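Local atomic coordinates of protein CT_858 (Chlamydia trachomatis, PDB entry 3DOR), a protein that probably acts as a serine-type endopeptidase of the S41 peptidase family, secreted by the bacterium and dimeric in its mature form. Residues Q91-G96 / F538-I543. Sequence-based numbering, arbitrary orientation.
Sequences QKSSDG and FTANDI
Ser94, in the type I turn Ser93-Gly96 that ends strand 83-92, gives its backbone N-H to Phe538 O, just ahead of helix 540-544 (N to O 2.9 Å, N-H...O angle 140°). Ser93, small enough for a close approach, lays CB against Ala540 N at 3.6 Å, and the two CA atoms come within 5.1 Å. A water joins Ser94 OG (2.9 Å) to Ala540 N, which donates to it; Ser94 OG also touches Thr539 CA. The methyl of Ala540 faces Asp95 OD1, whose charge is answered by Arg97. Ile543 is the main apolar piece: with CG1 anti to its carbonyl carbon (chi1 -60°) and the chain extended beyond, CD1 reaches Ser93 CA at 3.5 Å, while CG1 and CG2 both press on Gln91 NE2 from one side. Gln91 suits this place because its methylene CG packs on Ile543 CD1 (3.8 Å) and its polar end remains paired, NE2 bonding to the hydroxyl of Tyr548. Gln91 OE1 approaches Phe538 CD1 obliquely at 3.6 Å, amide and ring planes 71° apart; Tyr548 meets the same ring edge-to-face. Thr539 is the N-cap: its OG1 accepts from Asp542 N and also hydrogen-bonds to Glu550, and Asp542 OD2 takes the N-H of Thr539 at 2.9 Å, nearly straight, closing a capping box. The contact thus brings a turn within the PDZ domain against the helix start that follows the last strand, 534-535, of the mixed sheet. The bond to Phe538 O and the water on Ala540 N satisfy backbone groups at that helix start, and Ile543 packs on Ser93 and Gln91 beside them, while the capping box, backed by Glu550 and Tyr551, holds the first turn of the helix.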
loop_
_atom_site.group_PDB
_atom_site.type_symbol
_atom_site.label_atom_id
_atom_site.label_comp_id
_atom_site.label_asym_id
_atom_site.label_seq_id
_atom_site.Cartn_x
_atom_site.Cartn_y
_atom_site.Cartn_z
ATOM N N GLN B 91 18.773 -12.461 28.993
ATOM C CA GLN B 91 18.261 -11.225 29.567
ATOM C C GLN B 91 19.374 -10.623 30.424
ATOM O O GLN B 91 19.996 -11.316 31.237
ATOM C CB GLN B 91 17.020 -11.502 30.419
ATOM C CG GLN B 91 16.258 -10.255 30.844
ATOM C CD GLN B 91 14.931 -10.588 31.521
ATOM O OE1 GLN B 91 14.108 -9.703 31.783
ATOM N NE2 GLN B 91 14.721 -11.866 31.810
ATOM N N LYS B 92 19.637 -9.338 30.227
ATOM C CA LYS B 92 20.681 -8.656 30.971
ATOM C C LYS B 92 20.144 -8.130 32.297
ATOM O O LYS B 92 19.147 -7.407 32.324
ATOM C CB LYS B 92 21.233 -7.502 30.138
ATOM C CG LYS B 92 22.438 -6.814 30.744
ATOM C CD LYS B 92 22.943 -5.707 29.834
ATOM C CE LYS B 92 24.167 -5.034 30.437
ATOM N NZ LYS B 92 24.741 -3.997 29.531
ATOM N N SER B 93 20.806 -8.488 33.395
ATOM C CA SER B 93 20.374 -8.032 34.713
ATOM C C SER B 93 20.973 -6.664 35.037
ATOM O O SER B 93 21.848 -6.179 34.323
ATOM C CB SER B 93 20.790 -9.039 35.785
ATOM O OG SER B 93 22.205 -9.083 35.908
ATOM N N SER B 94 20.505 -6.063 36.127
ATOM C CA SER B 94 20.971 -4.753 36.552
ATOM C C SER B 94 22.455 -4.736 36.922
ATOM O O SER B 94 23.084 -3.679 36.908
ATOM C CB SER B 94 20.140 -4.253 37.738
ATOM O OG SER B 94 20.225 -5.153 38.828
ATOM N N ASP B 95 23.017 -5.891 37.258
ATOM C CA ASP B 95 24.433 -5.932 37.601
ATOM C C ASP B 95 25.310 -6.142 36.357
ATOM O O ASP B 95 26.514 -6.369 36.468
ATOM C CB ASP B 95 24.711 -7.023 38.636
ATOM C CG ASP B 95 24.527 -8.414 38.084
ATOM O OD1 ASP B 95 24.727 -9.380 38.849
ATOM O OD2 ASP B 95 24.184 -8.547 36.890
ATOM N N GLY B 96 24.698 -6.076 35.177
ATOM C CA GLY B 96 25.452 -6.211 33.943
ATOM C C GLY B 96 25.762 -7.596 33.410
ATOM O O GLY B 96 26.496 -7.734 32.430
ATOM N N PHE B 538 15.398 -5.145 36.612
ATOM C CA PHE B 538 15.336 -6.547 37.027
ATOM C C PHE B 538 16.732 -6.938 37.527
ATOM O O PHE B 538 17.729 -6.661 36.859
ATOM C CB PHE B 538 14.941 -7.437 35.844
ATOM C CG PHE B 538 13.549 -7.172 35.321
ATOM C CD1 PHE B 538 13.338 -6.913 33.965
ATOM C CD2 PHE B 538 12.448 -7.181 36.187
ATOM C CE1 PHE B 538 12.048 -6.661 33.473
ATOM C CE2 PHE B 538 11.152 -6.931 35.706
ATOM C CZ PHE B 538 10.951 -6.670 34.350
ATOM N N THR B 539 16.808 -7.554 38.707
ATOM C CA THR B 539 18.094 -7.963 39.267
ATOM C C THR B 539 18.439 -9.367 38.787
ATOM O O THR B 539 17.628 -10.031 38.137
ATOM C CB THR B 539 18.070 -8.006 40.817
ATOM O OG1 THR B 539 17.088 -8.959 41.248
ATOM C CG2 THR B 539 17.751 -6.630 41.404
ATOM N N ALA B 540 19.646 -9.823 39.105
ATOM C CA ALA B 540 20.051 -11.166 38.713
ATOM C C ALA B 540 19.137 -12.161 39.436
ATOM O O ALA B 540 18.745 -13.176 38.869
ATOM C CB ALA B 540 21.524 -11.412 39.082
ATOM N N ASN B 541 18.782 -11.866 40.683
ATOM C CA ASN B 541 17.893 -12.757 41.424
ATOM C C ASN B 541 16.507 -12.828 40.779
ATOM O O ASN B 541 15.841 -13.869 40.825
ATOM C CB ASN B 541 17.763 -12.312 42.883
ATOM C CG ASN B 541 19.009 -12.620 43.696
ATOM O OD1 ASN B 541 19.720 -13.583 43.405
ATOM N ND2 ASN B 541 19.276 -11.811 44.721
ATOM N N ASP B 542 16.069 -11.725 40.181
ATOM C CA ASP B 542 14.772 -11.708 39.513
ATOM C C ASP B 542 14.836 -12.630 38.312
ATOM O O ASP B 542 13.947 -13.449 38.085
ATOM C CB ASP B 542 14.427 -10.309 38.995
ATOM C CG ASP B 542 13.907 -9.399 40.070
ATOM O OD1 ASP B 542 13.111 -9.875 40.916
ATOM O OD2 ASP B 542 14.280 -8.204 40.051
ATOM N N ILE B 543 15.920 -12.474 37.558
ATOM C CA ILE B 543 16.157 -13.211 36.328
ATOM C C ILE B 543 16.649 -14.647 36.457
ATOM O O ILE B 543 16.145 -15.536 35.773
ATOM C CB ILE B 543 17.157 -12.425 35.446
ATOM C CG1 ILE B 543 16.564 -11.054 35.110
ATOM C CG2 ILE B 543 17.478 -13.195 34.183
ATOM C CD1 ILE B 543 17.534 -10.107 34.444
HETATM O O HOH W 1 21.359 -7.683 39.606
#